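Local coordinates for protein soluble lytic murein transglycosylase (Escherichia coli, PDB 1QSA) that degrades murein in the periplasm, cleaving the glycosidic bond between N-acetylmuramic acid and N-acetylglucosamine with formation of a 1,6-anhydro bond in the N-acetylmuramic acid residue, at residues Asp319-Arg322 and Tyr323-Ala326; Arg332-Glu335 and Ala336-Lys339; Ala596-Arg599 and Tyr600-Asp604; Ala435-Gly439 and Lys440-His444. One frame throughout, in Å; residues are numbered along the deposited sequence. Where two conformers were deposited one is given.

All four contacts are local; contacts 1, 3 and 4 are partly buried, and contact 2 lies on the surface. Contact 1 forms the first turns of helix 319-331 and is rich in aromatic rings. Contact 2 is the turn into the next helix, 335-346, with a salt bridge added to its backbone bonds; it touches contact 1 where Ala338 CB meets Ala326 O. Contacts 3 and 4, their nearest atoms about 6 Å apart, both end a helix in a Schellman motif, with Gly603 and Lys440 at the left-handed position. Contact 3 sets Tyr598 and Met602 on helix 468-479 of the transglycosylase domain and turns Tyr597 and Phe601 to helix 445-448, whereas contact 4 mixes leucine and tryptophan packing with a water bridge.

Contact 1: Asp319-Arg322 and Tyr323-Ala326; sequences DEWR and YWQA
Asp319, Glu320, Trp321 and Arg322 hand their carbonyls to the amides of Tyr323, Trp324, Gln325 and Ala326 in four successive i to i+4 bonds, the opening turns of an alpha helix. The Gln325 amide is the least straight of the four: its bond to Trp321 O bends to 138°, and it makes a second, weak one to Arg322 O. Trp321 and Trp324 stand three residues apart on one side of the helix, and their indoles cross obliquely, Trp321 CZ3 meeting Trp324 CD1 at 4.2 Å. In Trp324, CG lies opposite the carbonyl carbon (chi1 -72°), which lays CD1 against its own turn, 3.1 Å from Glu320 O. Each indole also has a neighbour over one face: Glu320 CG sits 3.4 Å above the plane of Trp321, and Tyr323 CD2 lies 3.7 Å above that of Trp324. The polar ends are each taken by another helix: Trp321 NE1 by Glu289, Trp324 NE1 by Tyr352 and Tyr323 OH by Arg359. Exchanging Trp324 for an alanine would probably leave Tyr352 OH without its indole N-H partner, bare an edge of the Tyr323 ring and open a gap beside Trp321. Neighbouring helices enclose this surface: Trp321 packs on Val292 and Trp324 on Leu296 of helix 285-298, Tyr323 on Leu342 of helix 335-346 and Val355 of helix 351-359, while Trp324 reaches Val573 and Ala574 of helix 572-578, consistent with a junction between the superhelix and the transglycosylase domain.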
loop_
_atom_site.group_PDB
_atom_site.type_symbol
_atom_site.label_atom_id
_atom_site.label_comp_id
_atom_site.label_asym_id
_atom_site.label_seq_id
_atom_site.Cartn_x
_atom_site.Cartn_y
_atom_site.Cartn_z
ATOM N N ASP A 319 -3.444 -20.276 6.244
ATOM C CA ASP A 319 -2.333 -20.746 7.074
ATOM C C ASP A 319 -2.618 -20.608 8.564
ATOM O O ASP A 319 -2.460 -21.562 9.322
ATOM C CB ASP A 319 -1.065 -19.925 6.811
ATOM C CG ASP A 319 -0.360 -20.313 5.534
ATOM O OD1 ASP A 319 -0.850 -21.195 4.792
ATOM O OD2 ASP A 319 0.713 -19.725 5.285
ATOM N N GLU A 320 -2.976 -19.397 8.979
ATOM C CA GLU A 320 -3.246 -19.136 10.387
ATOM C C GLU A 320 -4.297 -20.047 11.012
ATOM O O GLU A 320 -4.086 -20.572 12.111
ATOM C CB GLU A 320 -3.619 -17.662 10.632
ATOM C CG GLU A 320 -4.858 -17.146 9.880
ATOM C CD GLU A 320 -4.520 -16.411 8.609
ATOM O OE1 GLU A 320 -3.561 -16.812 7.916
ATOM O OE2 GLU A 320 -5.244 -15.452 8.269
ATOM N N TRP A 321 -5.400 -20.278 10.301
ATOM C CA TRP A 321 -6.468 -21.096 10.857
ATOM C C TRP A 321 -6.133 -22.581 10.852
ATOM O O TRP A 321 -6.637 -23.334 11.688
ATOM C CB TRP A 321 -7.807 -20.771 10.203
ATOM C CG TRP A 321 -8.122 -19.283 10.216
ATOM C CD1 TRP A 321 -8.729 -18.581 9.220
ATOM C CD2 TRP A 321 -7.797 -18.317 11.247
ATOM N NE1 TRP A 321 -8.800 -17.244 9.550
ATOM C CE2 TRP A 321 -8.239 -17.053 10.788
ATOM C CE3 TRP A 321 -7.167 -18.397 12.503
ATOM C CZ2 TRP A 321 -8.074 -15.870 11.536
ATOM C CZ3 TRP A 321 -7.000 -17.216 13.249
ATOM C CH2 TRP A 321 -7.455 -15.971 12.758
ATOM N N ARG A 322 -5.290 -23.004 9.912
ATOM C CA ARG A 322 -4.844 -24.393 9.901
ATOM C C ARG A 322 -3.929 -24.602 11.120
ATOM O O ARG A 322 -4.054 -25.600 11.843
ATOM C CB ARG A 322 -4.100 -24.717 8.609
ATOM C CG ARG A 322 -5.023 -24.770 7.403
ATOM C CD ARG A 322 -4.243 -24.895 6.116
ATOM N NE ARG A 322 -3.575 -26.188 5.999
ATOM C CZ ARG A 322 -2.504 -26.413 5.242
ATOM N NH1 ARG A 322 -1.950 -25.427 4.548
ATOM N NH2 ARG A 322 -1.968 -27.625 5.199
ATOM N N TYR A 323 -3.046 -23.635 11.390
ATOM C CA TYR A 323 -2.161 -23.761 12.547
ATOM C C TYR A 323 -2.971 -23.791 13.837
ATOM O O TYR A 323 -2.717 -24.631 14.699
ATOM C CB TYR A 323 -1.140 -22.609 12.644
ATOM C CG TYR A 323 -0.320 -22.705 13.931
ATOM C CD1 TYR A 323 0.779 -23.566 14.024
ATOM C CD2 TYR A 323 -0.698 -21.995 15.078
ATOM C CE1 TYR A 323 1.474 -23.726 15.232
ATOM C CE2 TYR A 323 -0.015 -22.146 16.278
ATOM C CZ TYR A 323 1.065 -23.010 16.351
ATOM O OH TYR A 323 1.735 -23.160 17.531
ATOM N N TRP A 324 -3.942 -22.891 13.976
ATOM C CA TRP A 324 -4.716 -22.865 15.224
ATOM C C TRP A 324 -5.620 -24.083 15.386
ATOM O O TRP A 324 -5.924 -24.491 16.513
ATOM C CB TRP A 324 -5.416 -21.518 15.425
ATOM C CG TRP A 324 -4.397 -20.446 15.784
ATOM C CD1 TRP A 324 -3.944 -19.434 14.972
ATOM C CD2 TRP A 324 -3.625 -20.360 16.992
ATOM N NE1 TRP A 324 -2.928 -18.743 15.593
ATOM C CE2 TRP A 324 -2.709 -19.285 16.832
ATOM C CE3 TRP A 324 -3.612 -21.092 18.194
ATOM C CZ2 TRP A 324 -1.789 -18.923 17.823
ATOM C CZ3 TRP A 324 -2.692 -20.728 19.188
ATOM C CH2 TRP A 324 -1.792 -19.650 18.991
ATOM N N GLN A 325 -5.972 -24.717 14.270
ATOM C CA GLN A 325 -6.760 -25.953 14.338
ATOM C C GLN A 325 -5.827 -27.030 14.906
ATOM O O GLN A 325 -6.226 -27.826 15.758
ATOM C CB GLN A 325 -7.240 -26.367 12.947
ATOM C CG GLN A 325 -8.074 -27.649 12.947
ATOM C CD GLN A 325 -9.352 -27.516 13.754
ATOM O OE1 GLN A 325 -9.363 -27.725 14.971
ATOM N NE2 GLN A 325 -10.440 -27.162 13.079
ATOM N N ALA A 326 -4.582 -27.038 14.425
ATOM C CA ALA A 326 -3.572 -27.978 14.897
ATOM C C ALA A 326 -3.318 -27.743 16.388
ATOM O O ALA A 326 -3.176 -28.694 17.151
ATOM C CB ALA A 326 -2.290 -27.800 14.113
#

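Contact 2: Arg332-Glu335 and Ala336-Lys339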
loop_
_atom_site.group_PDB
_atom_site.type_symbol
_atom_site.label_atom_id
_atom_site.label_comp_id
_atom_site.label_asym_id
_atom_site.label_seq_id
_atom_site.Cartn_x
_atom_site.Cartn_y
_atom_site.Cartn_z
ATOM N N ARG A 332 -6.144 -31.383 22.662
ATOM C CA ARG A 332 -7.136 -32.444 22.771
ATOM C C ARG A 332 -6.499 -33.840 22.721
ATOM O O ARG A 332 -7.191 -34.846 22.878
ATOM C CB ARG A 332 -8.188 -32.300 21.666
ATOM C CG ARG A 332 -9.157 -31.138 21.864
ATOM C CD ARG A 332 -10.096 -31.435 23.016
ATOM N NE ARG A 332 -11.065 -30.367 23.267
ATOM C CZ ARG A 332 -12.298 -30.330 22.769
ATOM N NH1 ARG A 332 -12.735 -31.287 21.956
ATOM N NH2 ARG A 332 -13.097 -29.318 23.074
ATOM N N GLY A 333 -5.190 -33.908 22.487
ATOM C CA GLY A 333 -4.521 -35.201 22.443
ATOM C C GLY A 333 -4.592 -35.935 21.115
ATOM O O GLY A 333 -4.349 -37.144 21.061
ATOM N N ARG A 334 -4.939 -35.218 20.051
ATOM C CA ARG A 334 -5.045 -35.796 18.710
ATOM C C ARG A 334 -3.732 -35.467 18.001
ATOM O O ARG A 334 -3.694 -34.668 17.062
ATOM C CB ARG A 334 -6.236 -35.195 17.966
ATOM C CG ARG A 334 -7.569 -35.338 18.697
ATOM C CD ARG A 334 -7.895 -36.795 19.006
ATOM N NE ARG A 334 -8.114 -37.581 17.792
ATOM C CZ ARG A 334 -7.521 -38.743 17.532
ATOM N NH1 ARG A 334 -6.667 -39.269 18.402
ATOM N NH2 ARG A 334 -7.787 -39.380 16.399
ATOM N N GLU A 335 -2.678 -36.132 18.453
ATOM C CA GLU A 335 -1.326 -35.919 17.957
ATOM C C GLU A 335 -1.137 -36.109 16.460
ATOM O O GLU A 335 -0.591 -35.238 15.781
ATOM C CB GLU A 335 -0.347 -36.826 18.686
ATOM C CG GLU A 335 1.081 -36.520 18.291
ATOM C CD GLU A 335 2.103 -37.486 18.844
ATOM O OE1 GLU A 335 1.734 -38.532 19.424
ATOM O OE2 GLU A 335 3.298 -37.203 18.685
ATOM N N ALA A 336 -1.542 -37.267 15.950
ATOM C CA ALA A 336 -1.371 -37.541 14.519
ATOM C C ALA A 336 -2.056 -36.529 13.602
ATOM O O ALA A 336 -1.448 -36.052 12.634
ATOM C CB ALA A 336 -1.832 -38.960 14.188
ATOM N N GLU A 337 -3.319 -36.225 13.884
ATOM C CA GLU A 337 -4.088 -35.282 13.079
ATOM C C GLU A 337 -3.451 -33.891 13.106
ATOM O O GLU A 337 -3.318 -33.233 12.064
ATOM C CB GLU A 337 -5.527 -35.196 13.589
ATOM C CG GLU A 337 -6.485 -34.546 12.588
ATOM C CD GLU A 337 -7.926 -34.443 13.075
ATOM O OE1 GLU A 337 -8.326 -35.209 13.980
ATOM O OE2 GLU A 337 -8.666 -33.589 12.533
ATOM N N ALA A 338 -3.053 -33.453 14.298
ATOM C CA ALA A 338 -2.425 -32.141 14.445
ATOM C C ALA A 338 -1.082 -32.057 13.728
ATOM O O ALA A 338 -0.817 -31.088 12.994
ATOM C CB ALA A 338 -2.250 -31.800 15.928
ATOM N N LYS A 339 -0.242 -33.072 13.917
ATOM C CA LYS A 339 1.087 -33.054 13.316
ATOM C C LYS A 339 1.095 -33.214 11.805
ATOM O O LYS A 339 2.029 -32.761 11.142
ATOM C CB LYS A 339 2.043 -34.006 14.039
ATOM C CG LYS A 339 2.387 -33.468 15.445
ATOM C CD LYS A 339 3.394 -34.300 16.211
ATOM C CE LYS A 339 3.549 -33.754 17.640
ATOM N NZ LYS A 339 4.469 -34.588 18.458
#
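The turn that brings Arg334 and Glu335 against Ala338 and Lys339 starts at Gly333, where the preceding helix closes in a Schellman motif; with phi at 84°, a beta carbon here would press on the carbonyl oxygen of Arg332. Arg334 follows at the N-cap of the new helix. Its carbonyl takes the amide of Ala338 at 3.1 Å; in one of its two conformers NE is 4.5 Å from Glu337 OE1, a doubtful attraction of charges with no N-H aimed at that oxygen. Glu335 then begins the helix and pairs twice with Lys339. Its carbonyl O accepts Lys339 N at 2.9 Å, and its OE2 forms a salt bridge with Lys339 NZ, also at 2.9 Å. The lysine meets OE2 from the anti side, 22° out of the carboxylate plane. With CG opposite the backbone N (chi1 -174°) and the chain extended, Glu335 reaches out from the first turn, and the extended Lys339 runs back toward the helix start to meet it. A carboxylate in the first turn is probably also favoured by the helix dipole. Behind this charged surface, Arg334, Glu337 and Ala338 rest on Leu329, and Ala338 also on Leu330, so that helix 335-346 packs on helix 319-331 just before it.

Contact 3: Ala596-Arg599 and Tyr600-Asp604; sequences AYYR and YFMGD. With SO4 (sulfate ion), chain B.
Ala596 O and Tyr597 O accept the amides of Tyr600 and Phe601 in regular helical bonds, after which helix 582-601 ends in a Schellman motif. Arg599 O takes the amide of Asp604 at 2.8 Å, and Tyr600 O takes that of Gly603 at 3.0 Å. Gly603 makes the reversal possible: its phi of 88° would jam a beta carbon against the carbonyl O of Met602. The closing turn brings Asp604 back to Arg599, whose chain bends at chi3 (55°) to lay its guanidinium against the aspartate. Asp604 CB lies over one face of the guanidinium, 3.8 Å from NH2, and the carboxylate adds only distant charge attraction, since OD2 is 4.4 Å from NH1 and well off the guanidinium plane. Arg599 NH2 bonds instead to Lys605 O. The Met602 chain, extended beyond CG, crosses Tyr598 at a slant, its CE methyl 4.1 Å from Tyr598 CB. Both residues pack on helix 468-479, and Tyr598 OH bonds to Pro450 O and Trp481 NE1, the tyrosine side chain lying about 11 Å from that of Glu478, the predicted active-site residue. Tyr600 CD2 lies over one face of the Phe601 ring, toward its rim. Tyr597 reaches a sulfate, probably from the crystallisation liquor and also held by Arg448: its OH is 2.9 Å from O2 and 3.1 Å from O1, with one proton that could serve either.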
loop_
_atom_site.group_PDB
_atom_site.type_symbol
_atom_site.label_atom_id
_atom_site.label_comp_id
_atom_site.label_asym_id
_atom_site.label_seq_id
_atom_site.Cartn_x
_atom_site.Cartn_y
_atom_site.Cartn_z
ATOM N N ALA A 596 14.559 -14.595 9.480
ATOM C CA ALA A 596 14.992 -15.989 9.297
ATOM C C ALA A 596 15.707 -16.153 7.943
ATOM O O ALA A 596 16.771 -16.783 7.879
ATOM C CB ALA A 596 13.809 -16.941 9.401
ATOM N N TYR A 597 15.164 -15.552 6.882
ATOM C CA TYR A 597 15.807 -15.636 5.568
ATOM C C TYR A 597 17.192 -14.993 5.630
ATOM O O TYR A 597 18.155 -15.550 5.120
ATOM C CB TYR A 597 14.985 -14.918 4.499
ATOM C CG TYR A 597 13.623 -15.497 4.239
ATOM C CD1 TYR A 597 13.377 -16.859 4.388
ATOM C CD2 TYR A 597 12.561 -14.668 3.846
ATOM C CE1 TYR A 597 12.106 -17.388 4.152
ATOM C CE2 TYR A 597 11.296 -15.182 3.619
ATOM C CZ TYR A 597 11.076 -16.545 3.777
ATOM O OH TYR A 597 9.820 -17.055 3.585
ATOM N N TYR A 598 17.292 -13.824 6.270
ATOM C CA TYR A 598 18.578 -13.147 6.389
ATOM C C TYR A 598 19.585 -13.954 7.180
ATOM O O TYR A 598 20.755 -14.046 6.793
ATOM C CB TYR A 598 18.409 -11.716 6.925
ATOM C CG TYR A 598 18.148 -10.751 5.784
ATOM C CD1 TYR A 598 19.149 -10.476 4.855
ATOM C CD2 TYR A 598 16.880 -10.221 5.551
ATOM C CE1 TYR A 598 18.895 -9.709 3.707
ATOM C CE2 TYR A 598 16.613 -9.447 4.395
ATOM C CZ TYR A 598 17.620 -9.208 3.482
ATOM O OH TYR A 598 17.343 -8.538 2.304
ATOM N N ARG A 599 19.132 -14.585 8.258
ATOM C CA ARG A 599 20.021 -15.421 9.055
ATOM C C ARG A 599 20.532 -16.557 8.170
ATOM O O ARG A 599 21.726 -16.841 8.170
ATOM C CB ARG A 599 19.301 -15.965 10.298
ATOM C CG ARG A 599 19.203 -14.906 11.404
ATOM C CD ARG A 599 18.387 -15.381 12.596
ATOM N NE ARG A 599 18.910 -16.637 13.140
ATOM C CZ ARG A 599 19.976 -16.740 13.935
ATOM N NH1 ARG A 599 20.651 -15.657 14.322
ATOM N NH2 ARG A 599 20.362 -17.938 14.361
ATOM N N TYR A 600 19.650 -17.137 7.358
ATOM C CA TYR A 600 20.053 -18.222 6.474
ATOM C C TYR A 600 21.157 -17.777 5.514
ATOM O O TYR A 600 22.191 -18.446 5.397
ATOM C CB TYR A 600 18.861 -18.773 5.679
ATOM C CG TYR A 600 19.282 -19.833 4.687
ATOM C CD1 TYR A 600 19.471 -21.152 5.092
ATOM C CD2 TYR A 600 19.556 -19.500 3.357
ATOM C CE1 TYR A 600 19.927 -22.115 4.194
ATOM C CE2 TYR A 600 20.017 -20.455 2.457
ATOM C CZ TYR A 600 20.197 -21.754 2.884
ATOM O OH TYR A 600 20.642 -22.703 1.993
ATOM N N PHE A 601 20.946 -16.647 4.836
ATOM C CA PHE A 601 21.930 -16.150 3.886
ATOM C C PHE A 601 23.223 -15.660 4.531
ATOM O O PHE A 601 24.239 -15.512 3.856
ATOM C CB PHE A 601 21.295 -15.116 2.948
ATOM C CG PHE A 601 20.321 -15.720 1.980
ATOM C CD1 PHE A 601 20.744 -16.682 1.056
ATOM C CD2 PHE A 601 18.975 -15.370 2.010
ATOM C CE1 PHE A 601 19.838 -17.292 0.182
ATOM C CE2 PHE A 601 18.060 -15.973 1.140
ATOM C CZ PHE A 601 18.490 -16.940 0.223
ATOM N N MET A 602 23.194 -15.457 5.847
ATOM C CA MET A 602 24.379 -15.042 6.587
ATOM C C MET A 602 25.090 -16.263 7.194
ATOM O O MET A 602 26.088 -16.123 7.903
ATOM C CB MET A 602 24.007 -14.058 7.691
ATOM C CG MET A 602 23.545 -12.715 7.167
ATOM S SD MET A 602 23.052 -11.651 8.522
ATOM C CE MET A 602 22.201 -10.390 7.633
ATOM N N GLY A 603 24.546 -17.451 6.942
ATOM C CA GLY A 603 25.149 -18.678 7.446
ATOM C C GLY A 603 24.732 -19.134 8.833
ATOM O O GLY A 603 25.400 -19.985 9.430
ATOM N N ASP A 604 23.645 -18.567 9.355
ATOM C CA ASP A 604 23.137 -18.927 10.675
ATOM C C ASP A 604 21.854 -19.747 10.575
ATOM O O ASP A 604 21.230 -19.810 9.520
ATOM C CB ASP A 604 22.879 -17.673 11.506
ATOM C CG ASP A 604 24.124 -16.831 11.692
ATOM O OD1 ASP A 604 25.197 -17.388 12.016
ATOM O OD2 ASP A 604 24.032 -15.604 11.510
HETATM S S SO4 B . 7.296 -14.889 2.290
HETATM O O1 SO4 B . 7.605 -14.880 3.734
HETATM O O2 SO4 B . 8.357 -15.618 1.568
HETATM O O3 SO4 B . 6.006 -15.574 2.102
HETATM O O4 SO4 B . 7.186 -13.515 1.769
#

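Contact 4: Ala435-Gly439 and Lys440-His444; sequences ATIAG and KLWDH
Thr436 O and Ile437 O close helix 429-438 in a Schellman motif with Leu441 and Lys440, and an inverse gamma turn centred on Leu441 leads on into a type I turn to His444, the N-cap of the next helix. Among the backbone bonds, Leu441 N reaches Thr436 O at 2.9 Å in the carbonyl plane, while Lys440 N comes to Ile437 O from far above that plane, at 3.1 Å. Lys440 takes the left-handed conformation, phi 53°, without being glycine. Water adds a polar link: one molecule donates to Ile437 O at 2.6 Å and accepts from Lys440 NZ, whose chain bends at chi4 to meet it. The apolar contacts lie on two sides. Leu441 sets CD1 4.0 Å from Thr436 CA and CD2 3.6 Å from Gly439 O, and a beta carbon on Gly439 would come tight against Leu441 CG. A serine in place of Leu441 would probably leave a gap beside Thr436 and Gly439 and uncover Ala417 of helix 413-425. Trp442 lies across the helix end, Lys440 CA 3.6 Å above one face of its indole. Ile437 comes to it at a slant, CG1 4.2 Å from Trp442 CZ3, and Ile437 CA is 3.9 Å from Trp442 CH2.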
loop_
_atom_site.group_PDB
_atom_site.type_symbol
_atom_site.label_atom_id
_atom_site.label_comp_id
_atom_site.label_asym_id
_atom_site.label_seq_id
_atom_site.Cartn_x
_atom_site.Cartn_y
_atom_site.Cartn_z
ATOM N N ALA A 435 12.056 -7.098 -9.556
ATOM C CA ALA A 435 11.887 -8.113 -10.589
ATOM C C ALA A 435 11.256 -9.378 -10.000
ATOM O O ALA A 435 10.438 -10.022 -10.663
ATOM C CB ALA A 435 13.217 -8.439 -11.242
ATOM N N THR A 436 11.614 -9.747 -8.767
ATOM C CA THR A 436 10.995 -10.944 -8.188
ATOM C C THR A 436 9.498 -10.716 -7.978
ATOM O O THR A 436 8.702 -11.636 -8.130
ATOM C CB THR A 436 11.648 -11.403 -6.848
ATOM O OG1 THR A 436 11.442 -10.418 -5.825
ATOM C CG2 THR A 436 13.141 -11.649 -7.030
ATOM N N ILE A 437 9.116 -9.477 -7.677
ATOM C CA ILE A 437 7.709 -9.161 -7.468
ATOM C C ILE A 437 6.961 -9.201 -8.801
ATOM O O ILE A 437 5.899 -9.814 -8.899
ATOM C CB ILE A 437 7.533 -7.803 -6.768
ATOM C CG1 ILE A 437 8.061 -7.908 -5.343
ATOM C CG2 ILE A 437 6.062 -7.372 -6.760
ATOM C CD1 ILE A 437 8.202 -6.567 -4.627
ATOM N N ALA A 438 7.546 -8.604 -9.840
ATOM C CA ALA A 438 6.926 -8.607 -11.166
ATOM C C ALA A 438 6.703 -10.022 -11.697
ATOM O O ALA A 438 5.666 -10.308 -12.297
ATOM C CB ALA A 438 7.791 -7.816 -12.159
ATOM N N GLY A 439 7.664 -10.915 -11.465
ATOM C CA GLY A 439 7.525 -12.272 -11.961
ATOM C C GLY A 439 6.905 -13.246 -10.979
ATOM O O GLY A 439 6.789 -14.435 -11.292
ATOM N N LYS A 440 6.532 -12.748 -9.795
ATOM C CA LYS A 440 5.946 -13.573 -8.729
ATOM C C LYS A 440 6.855 -14.766 -8.444
ATOM O O LYS A 440 6.386 -15.887 -8.250
ATOM C CB LYS A 440 4.531 -14.038 -9.106
ATOM C CG LYS A 440 3.540 -12.908 -9.281
ATOM C CD LYS A 440 2.168 -13.436 -9.679
ATOM C CE LYS A 440 1.167 -12.298 -9.846
ATOM N NZ LYS A 440 0.959 -11.552 -8.567
ATOM N N LEU A 441 8.160 -14.495 -8.409
ATOM C CA LEU A 441 9.205 -15.495 -8.173
ATOM C C LEU A 441 9.384 -15.627 -6.667
ATOM O O LEU A 441 10.474 -15.408 -6.131
ATOM C CB LEU A 441 10.516 -15.009 -8.821
ATOM C CG LEU A 441 10.424 -14.601 -10.304
ATOM C CD1 LEU A 441 11.745 -13.948 -10.753
ATOM C CD2 LEU A 441 10.115 -15.820 -11.147
ATOM N N TRP A 442 8.318 -16.055 -5.996
ATOM C CA TRP A 442 8.311 -16.129 -4.543
ATOM C C TRP A 442 9.306 -17.072 -3.900
ATOM O O TRP A 442 9.669 -16.887 -2.737
ATOM C CB TRP A 442 6.892 -16.414 -4.041
ATOM C CG TRP A 442 5.813 -15.500 -4.610
ATOM C CD1 TRP A 442 4.587 -15.885 -5.086
ATOM C CD2 TRP A 442 5.860 -14.070 -4.744
ATOM N NE1 TRP A 442 3.872 -14.786 -5.507
ATOM C CE2 TRP A 442 4.629 -13.660 -5.308
ATOM C CE3 TRP A 442 6.823 -13.095 -4.445
ATOM C CZ2 TRP A 442 4.337 -12.320 -5.577
ATOM C CZ3 TRP A 442 6.532 -11.758 -4.714
ATOM C CH2 TRP A 442 5.299 -11.386 -5.275
ATOM N N ASP A 443 9.731 -18.099 -4.635
ATOM C CA ASP A 443 10.693 -19.049 -4.101
ATOM C C ASP A 443 12.143 -18.748 -4.487
ATOM O O ASP A 443 13.047 -19.487 -4.093
ATOM C CB ASP A 443 10.310 -20.489 -4.472
ATOM C CG ASP A 443 9.006 -20.931 -3.828
ATOM O OD1 ASP A 443 8.843 -20.747 -2.603
ATOM O OD2 ASP A 443 8.132 -21.461 -4.549
ATOM N N HIS A 444 12.371 -17.675 -5.255
ATOM C CA HIS A 444 13.742 -17.267 -5.611
ATOM C C HIS A 444 14.241 -16.399 -4.446
ATOM O O HIS A 444 14.499 -15.196 -4.587
ATOM C CB HIS A 444 13.752 -16.457 -6.911
ATOM C CG HIS A 444 13.649 -17.296 -8.143
ATOM N ND1 HIS A 444 12.532 -18.051 -8.442
ATOM C CD2 HIS A 444 14.523 -17.504 -9.156
ATOM C CE1 HIS A 444 12.726 -18.685 -9.587
ATOM N NE2 HIS A 444 13.926 -18.371 -10.036
HETATM O O HOH W 1 3.324 -9.417 -8.501
#